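Local structure of TRAP-type C4-dicarboxylate:H+ symport system substrate-binding component DctP (Shewanella oneidensis, 4MX6) at residues 110-113 against 114-117; 126-129 against 130-134; 135-138 against 139-142; 321-325 against 326-330. The protein binds succinate, and probably related C4-dicarboxylates, in the periplasm as the solute-binding component of a TRAP-type transporter. All coordinates share one frame; numbering follows the deposited sequence.

Contact 1: residues 110-113 against 114-117; sequences KRLQ and VFDL
Leu-112 and Phe-115 meet in a local, largely buried contact within a run of overlapping turns, in the long loop between helices 86-91 and 124-132. The backbone coils with bonds three residues apart: Phe-115 N reaches Leu-112 O at 3.0 Å, and Asp-116 N reaches Gln-113 O at the same 3.0 Å. In both, the donor stands above the carbonyl plane, by 44° and 55°, because so short a turn brings the N-H over the C=O group. The side chains follow this winding. Phe-115 CG lies beside its own N and anti to the carbonyl carbon (chi1 -77°), which brings the ring up to Leu-112: Phe-115 CE2 lies 3.8 Å from Leu-112 CD2, the two groups crossing obliquely, while Leu-112 O lies at the ring edge, near its plane, 3.6 Å from Phe-115 CD2. Val-114 CG1 lodges 3.5 Å from Arg-111 O. The polar groups turn to outside partners, Gln-113 NE2 bonding to Gln-325 OE1, and the Asp-116 carboxylate being gripped through OD1 by Ser-103 and through OD2 by Ser-183. With the Asp-116 side chain about 7 Å from that of the succinate-binding Lys-104, these successive i to i+3 turns, with 3-10-like bonding, probably belong to the surroundings of the dicarboxylate site rather than to its first shell.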
loop_
_atom_site.group_PDB
_atom_site.type_symbol
_atom_site.label_atom_id
_atom_site.label_comp_id
_atom_site.label_asym_id
_atom_site.label_seq_id
_atom_site.Cartn_x
_atom_site.Cartn_y
_atom_site.Cartn_z
ATOM N N LYS A 110 -15.268 4.733 3.479
ATOM C CA LYS A 110 -15.165 3.366 3.980
ATOM C C LYS A 110 -15.123 2.357 2.831
ATOM O O LYS A 110 -14.972 1.158 3.046
ATOM C CB LYS A 110 -16.346 3.043 4.893
ATOM C CG LYS A 110 -16.468 3.957 6.092
ATOM C CD LYS A 110 -15.291 3.827 7.040
ATOM C CE LYS A 110 -15.495 4.737 8.235
ATOM N NZ LYS A 110 -14.741 4.284 9.418
ATOM N N ARG A 111 -15.264 2.836 1.603
ATOM C CA ARG A 111 -15.393 1.928 0.470
ATOM C C ARG A 111 -14.089 1.204 0.119
ATOM O O ARG A 111 -14.121 0.056 -0.358
ATOM C CB ARG A 111 -15.928 2.681 -0.744
ATOM C CG ARG A 111 -17.395 3.090 -0.590
ATOM C CD ARG A 111 -17.846 4.039 -1.698
ATOM N NE ARG A 111 -17.692 3.444 -3.023
ATOM C CZ ARG A 111 -17.822 4.109 -4.166
ATOM N NH1 ARG A 111 -18.077 5.405 -4.151
ATOM N NH2 ARG A 111 -17.653 3.483 -5.325
ATOM N N LEU A 112 -12.942 1.843 0.369
ATOM C CA LEU A 112 -11.653 1.251 0.015
ATOM C C LEU A 112 -11.232 0.131 0.965
ATOM O O LEU A 112 -10.275 -0.590 0.675
ATOM C CB LEU A 112 -10.563 2.327 -0.105
ATOM C CG LEU A 112 -10.777 3.260 -1.303
ATOM C CD1 LEU A 112 -9.897 4.488 -1.206
ATOM C CD2 LEU A 112 -10.506 2.526 -2.604
ATOM N N GLN A 113 -11.972 -0.030 2.065
ATOM C CA GLN A 113 -11.722 -1.099 3.025
ATOM C C GLN A 113 -11.715 -2.475 2.375
ATOM O O GLN A 113 -11.085 -3.401 2.883
ATOM C CB GLN A 113 -12.767 -1.060 4.150
ATOM C CG GLN A 113 -12.556 0.094 5.090
ATOM C CD GLN A 113 -13.476 0.074 6.287
ATOM O OE1 GLN A 113 -13.037 0.304 7.413
ATOM N NE2 GLN A 113 -14.757 -0.192 6.062
ATOM N N VAL A 114 -12.438 -2.629 1.266
ATOM C CA VAL A 114 -12.454 -3.894 0.548
ATOM C C VAL A 114 -11.034 -4.397 0.257
ATOM O O VAL A 114 -10.770 -5.594 0.344
ATOM C CB VAL A 114 -13.302 -3.803 -0.739
ATOM C CG1 VAL A 114 -12.728 -2.811 -1.742
ATOM C CG2 VAL A 114 -13.463 -5.194 -1.360
ATOM N N PHE A 115 -10.127 -3.486 -0.073
ATOM C CA PHE A 115 -8.778 -3.878 -0.438
ATOM C C PHE A 115 -7.985 -4.516 0.701
ATOM O O PHE A 115 -7.004 -5.209 0.445
ATOM C CB PHE A 115 -8.014 -2.677 -0.995
ATOM C CG PHE A 115 -8.373 -2.327 -2.415
ATOM C CD1 PHE A 115 -7.933 -3.119 -3.468
ATOM C CD2 PHE A 115 -9.115 -1.184 -2.697
ATOM C CE1 PHE A 115 -8.237 -2.782 -4.769
ATOM C CE2 PHE A 115 -9.419 -0.844 -4.003
ATOM C CZ PHE A 115 -8.977 -1.647 -5.040
ATOM N N ASP A 116 -8.382 -4.259 1.947
ATOM C CA ASP A 116 -7.673 -4.770 3.115
ATOM C C ASP A 116 -8.129 -6.164 3.536
ATOM O O ASP A 116 -7.531 -6.757 4.421
ATOM C CB ASP A 116 -7.887 -3.833 4.300
ATOM C CG ASP A 116 -7.037 -2.583 4.240
ATOM O OD1 ASP A 116 -6.100 -2.549 3.420
ATOM O OD2 ASP A 116 -7.305 -1.648 5.036
ATOM N N LEU A 117 -9.217 -6.671 2.964
ATOM C CA LEU A 117 -9.769 -7.940 3.454
ATOM C C LEU A 117 -8.766 -9.089 3.269
ATOM O O LEU A 117 -8.206 -9.272 2.185
ATOM C CB LEU A 117 -11.101 -8.259 2.774
ATOM C CG LEU A 117 -12.247 -7.302 3.119
ATOM C CD1 LEU A 117 -13.486 -7.651 2.325
ATOM C CD2 LEU A 117 -12.567 -7.309 4.609
#

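Contact 2: residues 126-129 against 130-134; sequences AVNR and FQQGE
Gln-131 lies alongside Val-127 one helical turn earlier, the two side chains pointing the same way, with Gln-131 NE2 3.5 Å from Val-127 CG1 and Gln-131 CG 3.4 Å from Val-127 O. An extended chain beyond CG sets the amide beside the valine methyl; NE2 bonds to Asp-245 OD2 and OE1 accepts from His-155 NE2. On the neighbouring flank Asn-128 crosses Gln-131 at about a right angle, the amide planes 74° apart. Two acceptors, Asn-128 OD1 and Gln-131 OE1, face each other there at 4.1 Å, and one water reconciles them: it donates to Asn-128 OD1 at 2.7 Å and to Gln-131 OE1 at 2.8 Å, and accepts from Gln-132 NE2 at 2.9 Å. Asn-128 reaches the water with CG anti to its N (chi1 -166°). A leucine in place of Gln-131 would probably leave the water without one acceptor and Asp-245 and His-155 each without a mate. Beneath, regular bonds such as Gln-131 N to Val-127 O (2.9 Å) hold helix 124-132. Because the bonds at the two amide ends differ in sense, the Gln-131 carboxamide is fixed in one orientation, with oxygen toward the water and His-155 and nitrogen toward Asp-245.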
loop_
_atom_site.group_PDB
_atom_site.type_symbol
_atom_site.label_atom_id
_atom_site.label_comp_id
_atom_site.label_asym_id
_atom_site.label_seq_id
_atom_site.Cartn_x
_atom_site.Cartn_y
_atom_site.Cartn_z
ATOM N N ALA A 126 -5.191 -10.781 -9.877
ATOM C CA ALA A 126 -6.578 -10.607 -9.445
ATOM C C ALA A 126 -6.812 -9.178 -8.952
ATOM O O ALA A 126 -7.836 -8.568 -9.258
ATOM C CB ALA A 126 -6.918 -11.614 -8.360
ATOM N N VAL A 127 -5.851 -8.648 -8.199
ATOM C CA VAL A 127 -5.943 -7.266 -7.741
ATOM C C VAL A 127 -6.123 -6.323 -8.922
ATOM O O VAL A 127 -7.001 -5.455 -8.935
ATOM C CB VAL A 127 -4.658 -6.864 -6.964
ATOM C CG1 VAL A 127 -4.672 -5.402 -6.642
ATOM C CG2 VAL A 127 -4.519 -7.694 -5.697
ATOM N N ASN A 128 -5.271 -6.496 -9.920
ATOM C CA ASN A 128 -5.304 -5.636 -11.086
ATOM C C ASN A 128 -6.638 -5.746 -11.842
ATOM O O ASN A 128 -7.200 -4.743 -12.269
ATOM C CB ASN A 128 -4.150 -5.943 -12.018
ATOM C CG ASN A 128 -3.958 -4.878 -13.031
ATOM O OD1 ASN A 128 -3.513 -3.779 -12.698
ATOM N ND2 ASN A 128 -4.269 -5.183 -14.279
ATOM N N ARG A 129 -7.139 -6.963 -12.021
ATOM C CA ARG A 129 -8.419 -7.124 -12.701
ATOM C C ARG A 129 -9.525 -6.384 -11.953
ATOM O O ARG A 129 -10.363 -5.704 -12.560
ATOM C CB ARG A 129 -8.777 -8.604 -12.862
ATOM C CG ARG A 129 -8.116 -9.277 -14.048
ATOM C CD ARG A 129 -8.652 -10.687 -14.265
ATOM N NE ARG A 129 -7.791 -11.693 -13.648
ATOM C CZ ARG A 129 -6.602 -12.048 -14.132
ATOM N NH1 ARG A 129 -6.127 -11.472 -15.228
ATOM N NH2 ARG A 129 -5.880 -12.974 -13.519
ATOM N N PHE A 130 -9.542 -6.514 -10.631
ATOM C CA PHE A 130 -10.552 -5.817 -9.838
ATOM C C PHE A 130 -10.407 -4.298 -9.995
ATOM O O PHE A 130 -11.378 -3.589 -10.224
ATOM C CB PHE A 130 -10.473 -6.216 -8.373
ATOM C CG PHE A 130 -11.431 -5.468 -7.499
ATOM C CD1 PHE A 130 -12.783 -5.767 -7.503
ATOM C CD2 PHE A 130 -10.987 -4.443 -6.684
ATOM C CE1 PHE A 130 -13.663 -5.066 -6.685
ATOM C CE2 PHE A 130 -11.865 -3.731 -5.884
ATOM C CZ PHE A 130 -13.201 -4.046 -5.877
ATOM N N GLN A 131 -9.182 -3.801 -9.890
ATOM C CA GLN A 131 -8.926 -2.370 -10.034
ATOM C C GLN A 131 -9.368 -1.807 -11.378
ATOM O O GLN A 131 -9.854 -0.682 -11.446
ATOM C CB GLN A 131 -7.446 -2.073 -9.824
ATOM C CG GLN A 131 -7.047 -2.118 -8.349
ATOM C CD GLN A 131 -5.544 -2.123 -8.140
ATOM O OE1 GLN A 131 -4.757 -2.284 -9.080
ATOM N NE2 GLN A 131 -5.131 -1.968 -6.896
ATOM N N GLN A 132 -9.165 -2.577 -12.449
ATOM C CA GLN A 132 -9.472 -2.122 -13.803
ATOM C C GLN A 132 -10.928 -2.360 -14.197
ATOM O O GLN A 132 -11.383 -1.825 -15.207
ATOM C CB GLN A 132 -8.533 -2.786 -14.814
ATOM C CG GLN A 132 -7.073 -2.352 -14.638
ATOM C CD GLN A 132 -6.910 -0.842 -14.690
ATOM O OE1 GLN A 132 -7.332 -0.213 -15.638
ATOM N NE2 GLN A 132 -6.301 -0.260 -13.665
ATOM N N GLY A 133 -11.646 -3.157 -13.414
ATOM C CA GLY A 133 -13.069 -3.371 -13.626
ATOM C C GLY A 133 -13.894 -2.199 -13.134
ATOM O O GLY A 133 -13.386 -1.219 -12.602
ATOM N N GLU A 134 -15.204 -2.318 -13.300
ATOM C CA GLU A 134 -16.091 -1.206 -13.042
ATOM C C GLU A 134 -16.091 -0.802 -11.566
ATOM O O GLU A 134 -16.087 0.400 -11.249
ATOM C CB GLU A 134 -17.500 -1.567 -13.497
ATOM C CG GLU A 134 -18.507 -0.463 -13.304
ATOM C CD GLU A 134 -18.189 0.795 -14.101
ATOM O OE1 GLU A 134 -17.481 0.725 -15.138
ATOM O OE2 GLU A 134 -18.647 1.871 -13.669
HETATM O O HOH W 1 -4.486 -1.499 -11.703
#

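Contact 3: residues 135-138 against 139-142; sequences AGQA and LLNS
Leu-139 makes the tight side of this turn, at the close of helix 134-139, with Leu-139 CG 3.3 Å and Leu-139 CD1 3.6 Å from Ala-135 O. It is buried, helped by outside cover from Phe-130, Leu-112 and Tyr-153. Leu-139 N is shared between Ala-135 O at 3.2 Å and, weakly, Gly-136 O. One residue on, Leu-140 lies alongside Gln-137, with Leu-140 CD1 3.8 Å from Gln-137 NE2. Gln-137 is folded at chi2 (-66°), and its NE2 bonds back to Gln-131 O, a link that pins the amide while the methyl rests beside it. The opposite character belongs to Asn-141, an exposed residue whose side chain touches Ala-138 O only through CB, although Asn-141 N still bonds Ala-138 O at 3.0 Å. Here, as in the bond from Leu-140 N to Gln-137 O, the donor stands well above the carbonyl plane, marking the change from four-residue to three-residue spacing. The type I turn from Leu-139 to Ser-142 is then closed by two donors: Ser-142 N and Ser-142 OG both bond Leu-139 O, the hydroxyl at 2.8 Å, in plane and on a lone pair. The serine hydroxyl thereby supplies Leu-139 O with a second donor beside the turn's own N-H, in a stretch where the i to i+4 bonds have given way to i to i+3.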
loop_
_atom_site.group_PDB
_atom_site.type_symbol
_atom_site.label_atom_id
_atom_site.label_comp_id
_atom_site.label_asym_id
_atom_site.label_seq_id
_atom_site.Cartn_x
_atom_site.Cartn_y
_atom_site.Cartn_z
ATOM N N ALA A 135 -16.102 -1.780 -10.663
ATOM C CA ALA A 135 -16.107 -1.451 -9.243
ATOM C C ALA A 135 -14.809 -0.756 -8.840
ATOM O O ALA A 135 -14.818 0.197 -8.075
ATOM C CB ALA A 135 -16.323 -2.704 -8.389
ATOM N N GLY A 136 -13.694 -1.252 -9.353
ATOM C CA GLY A 136 -12.399 -0.662 -9.066
ATOM C C GLY A 136 -12.267 0.742 -9.625
ATOM O O GLY A 136 -11.717 1.638 -8.979
ATOM N N GLN A 137 -12.764 0.945 -10.836
ATOM C CA GLN A 137 -12.651 2.263 -11.438
ATOM C C GLN A 137 -13.516 3.264 -10.687
ATOM O O GLN A 137 -13.115 4.404 -10.464
ATOM C CB GLN A 137 -12.990 2.214 -12.932
ATOM C CG GLN A 137 -11.934 1.488 -13.744
ATOM C CD GLN A 137 -10.626 2.248 -13.746
ATOM O OE1 GLN A 137 -10.523 3.313 -14.360
ATOM N NE2 GLN A 137 -9.629 1.725 -13.052
ATOM N N ALA A 138 -14.707 2.840 -10.278
ATOM C CA ALA A 138 -15.586 3.722 -9.522
ATOM C C ALA A 138 -14.937 4.145 -8.195
ATOM O O ALA A 138 -15.130 5.266 -7.743
ATOM C CB ALA A 138 -16.934 3.066 -9.285
ATOM N N LEU A 139 -14.160 3.257 -7.587
ATOM C CA LEU A 139 -13.518 3.560 -6.317
ATOM C C LEU A 139 -12.519 4.724 -6.430
ATOM O O LEU A 139 -12.243 5.391 -5.440
ATOM C CB LEU A 139 -12.851 2.303 -5.741
ATOM C CG LEU A 139 -13.821 1.312 -5.087
ATOM C CD1 LEU A 139 -13.189 -0.025 -4.859
ATOM C CD2 LEU A 139 -14.334 1.845 -3.760
ATOM N N LEU A 140 -12.004 4.985 -7.629
ATOM C CA LEU A 140 -11.098 6.124 -7.816
ATOM C C LEU A 140 -11.800 7.451 -7.522
ATOM O O LEU A 140 -11.137 8.453 -7.210
ATOM C CB LEU A 140 -10.515 6.155 -9.232
ATOM C CG LEU A 140 -9.505 5.052 -9.546
ATOM C CD1 LEU A 140 -9.223 4.957 -11.030
ATOM C CD2 LEU A 140 -8.212 5.281 -8.781
ATOM N N ASN A 141 -13.130 7.460 -7.638
ATOM C CA ASN A 141 -13.909 8.674 -7.410
ATOM C C ASN A 141 -14.627 8.677 -6.066
ATOM O O ASN A 141 -15.449 9.550 -5.816
ATOM C CB ASN A 141 -14.930 8.871 -8.536
ATOM C CG ASN A 141 -14.272 9.051 -9.881
ATOM O OD1 ASN A 141 -13.185 9.622 -9.973
ATOM N ND2 ASN A 141 -14.921 8.568 -10.934
ATOM N N SER A 142 -14.291 7.734 -5.193
ATOM C CA SER A 142 -15.016 7.546 -3.943
ATOM C C SER A 142 -14.846 8.684 -2.941
ATOM O O SER A 142 -15.611 8.769 -1.976
ATOM C CB SER A 142 -14.615 6.215 -3.297
ATOM O OG SER A 142 -13.235 6.167 -2.963
#

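Contact 4: residues 321-325 against 326-330; sequences KFEDQ and VGKDV
The chain leaves helix 305-326 through two final four-residue bonds, Val-326 N to Phe-322 O at 3.1 Å and Gly-327 N to Glu-323 O at 2.8 Å, before Gly-327 swings to a positive phi of 102° and becomes the N-cap position of helix 328-337. Just before, the helix is kinked, since the N atoms of Asp-324 and Gln-325 lack a bond to the preceding turn. A side chain at Gly-327 would run into the carbonyl of Val-326 and the CG2 methyl of Val-330, which explains why a glycine makes this break.

Across the corner, Glu-323 and Lys-328 lie side by side and point the same way. Both set CG anti to N (Glu-323 chi1 -175°), and the glutamate chain is extended beyond CG, bringing Glu-323 OE2 3.4 Å from Lys-328 CD and Glu-323 CG 3.9 Å from Lys-328 CB. This is contact with the methylenes of the lysine: Lys-328 NZ stays 5.8 Å from Glu-323 OE1 and instead forms a salt bridge with Glu-332, so the opposite charges probably attract only at a distance. An alanine here, with neither the extended chain nor the carboxylate, would probably leave the Lys-328 methylenes less covered and the lysine charge without this distant negative neighbour. On the buried side Val-326 CG2 sits 4.3 Å from Phe-322 CB and 3.6 Å from Phe-322 O, a light touch along one helical turn.

Around this corner, Phe-322 leans on helix 184-191 through Val-185 and Ala-188, Val-326 rests on Val-114 of the loop that runs between helices 86-91 and 124-132, and Glu-323 and Val-326 both meet Ile-331 of helix 328-337.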
loop_
_atom_site.group_PDB
_atom_site.type_symbol
_atom_site.label_atom_id
_atom_site.label_comp_id
_atom_site.label_asym_id
_atom_site.label_seq_id
_atom_site.Cartn_x
_atom_site.Cartn_y
_atom_site.Cartn_z
ATOM N N LYS A 321 -17.564 -9.036 9.237
ATOM C CA LYS A 321 -17.631 -7.840 10.064
ATOM C C LYS A 321 -17.793 -6.566 9.224
ATOM O O LYS A 321 -18.476 -5.632 9.626
ATOM C CB LYS A 321 -16.368 -7.747 10.908
ATOM C CG LYS A 321 -16.293 -6.538 11.824
ATOM C CD LYS A 321 -15.027 -6.564 12.665
ATOM C CE LYS A 321 -14.819 -5.250 13.388
ATOM N NZ LYS A 321 -15.848 -5.003 14.408
ATOM N N PHE A 322 -17.166 -6.538 8.055
ATOM C CA PHE A 322 -17.155 -5.333 7.229
ATOM C C PHE A 322 -18.099 -5.374 6.028
ATOM O O PHE A 322 -18.190 -4.403 5.270
ATOM C CB PHE A 322 -15.722 -5.015 6.791
ATOM C CG PHE A 322 -14.884 -4.522 7.914
ATOM C CD1 PHE A 322 -14.905 -3.187 8.248
ATOM C CD2 PHE A 322 -14.140 -5.394 8.689
ATOM C CE1 PHE A 322 -14.162 -2.720 9.294
ATOM C CE2 PHE A 322 -13.406 -4.939 9.751
ATOM C CZ PHE A 322 -13.420 -3.604 10.066
ATOM N N GLU A 323 -18.825 -6.471 5.860
ATOM C CA GLU A 323 -19.597 -6.646 4.636
ATOM C C GLU A 323 -20.568 -5.476 4.384
ATOM O O GLU A 323 -20.727 -5.022 3.245
ATOM C CB GLU A 323 -20.349 -7.974 4.666
ATOM C CG GLU A 323 -21.085 -8.280 3.390
ATOM C CD GLU A 323 -21.991 -9.445 3.571
ATOM O OE1 GLU A 323 -21.457 -10.571 3.673
ATOM O OE2 GLU A 323 -23.224 -9.211 3.647
ATOM N N ASP A 324 -21.211 -4.968 5.432
ATOM C CA ASP A 324 -22.152 -3.850 5.249
ATOM C C ASP A 324 -21.493 -2.572 4.725
ATOM O O ASP A 324 -22.009 -1.947 3.789
ATOM C CB ASP A 324 -22.885 -3.528 6.550
ATOM C CG ASP A 324 -23.970 -4.523 6.866
ATOM O OD1 ASP A 324 -25.118 -4.327 6.401
ATOM O OD2 ASP A 324 -23.671 -5.495 7.586
ATOM N N GLN A 325 -20.387 -2.165 5.343
ATOM C CA GLN A 325 -19.693 -0.933 4.970
ATOM C C GLN A 325 -19.106 -1.007 3.578
ATOM O O GLN A 325 -18.996 0.003 2.877
ATOM C CB GLN A 325 -18.537 -0.649 5.931
ATOM C CG GLN A 325 -18.932 -0.365 7.363
ATOM C CD GLN A 325 -17.716 -0.208 8.258
ATOM O OE1 GLN A 325 -16.721 0.402 7.871
ATOM N NE2 GLN A 325 -17.779 -0.786 9.452
ATOM N N VAL A 326 -18.685 -2.200 3.192
ATOM C CA VAL A 326 -17.932 -2.350 1.972
ATOM C C VAL A 326 -18.863 -2.630 0.808
ATOM O O VAL A 326 -18.622 -2.181 -0.315
ATOM C CB VAL A 326 -16.908 -3.471 2.131
ATOM C CG1 VAL A 326 -16.422 -3.927 0.786
ATOM C CG2 VAL A 326 -15.752 -3.000 3.023
ATOM N N GLY A 327 -19.936 -3.362 1.098
ATOM C CA GLY A 327 -20.891 -3.791 0.090
ATOM C C GLY A 327 -20.675 -5.245 -0.282
ATOM O O GLY A 327 -19.623 -5.614 -0.789
ATOM N N LYS A 328 -21.682 -6.079 -0.048
ATOM C CA LYS A 328 -21.590 -7.481 -0.441
ATOM C C LYS A 328 -21.306 -7.613 -1.935
ATOM O O LYS A 328 -20.538 -8.475 -2.345
ATOM C CB LYS A 328 -22.856 -8.243 -0.096
ATOM C CG LYS A 328 -22.730 -9.727 -0.379
ATOM C CD LYS A 328 -23.655 -10.527 0.509
ATOM C CE LYS A 328 -23.626 -12.030 0.216
ATOM N NZ LYS A 328 -24.139 -12.361 -1.157
ATOM N N ASP A 329 -21.936 -6.758 -2.738
ATOM C CA ASP A 329 -21.747 -6.758 -4.184
ATOM C C ASP A 329 -20.281 -6.505 -4.549
ATOM O O ASP A 329 -19.755 -7.108 -5.482
ATOM C CB ASP A 329 -22.637 -5.695 -4.861
ATOM C CG ASP A 329 -24.134 -5.956 -4.688
ATOM O OD1 ASP A 329 -24.520 -7.071 -4.282
ATOM O OD2 ASP A 329 -24.932 -5.033 -4.983
ATOM N N VAL A 330 -19.626 -5.606 -3.819
ATOM C CA VAL A 330 -18.239 -5.264 -4.107
ATOM C C VAL A 330 -17.321 -6.426 -3.728
ATOM O O VAL A 330 -16.388 -6.750 -4.467
ATOM C CB VAL A 330 -17.808 -3.955 -3.415
ATOM C CG1 VAL A 330 -16.369 -3.611 -3.779
ATOM C CG2 VAL A 330 -18.736 -2.827 -3.820
#

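From the N terminus, contacts 1, 2 and 3 follow in series within residues 110-142, and contact 4 comes much later, at 321-330. Each is a short-range contact within a turn or two of chain and closes no long loop, so none nests or crosses; their joining is spatial. The Phe-115 ring of contact 1 meets that of Phe-130 in contact 2, their planes at about 75°, and Arg-111 CB packs 3.5 Å from Leu-139 CD2 of contact 3. Contact 4 returns to contact 1, where Val-114 CB lies 3.5 Å from Val-326 CG1. The loop 110-117 thus joins helices 124-132 and 134-139 to helix 305-326, while Phe-130 reaches helix 328-337 directly, at Val-330.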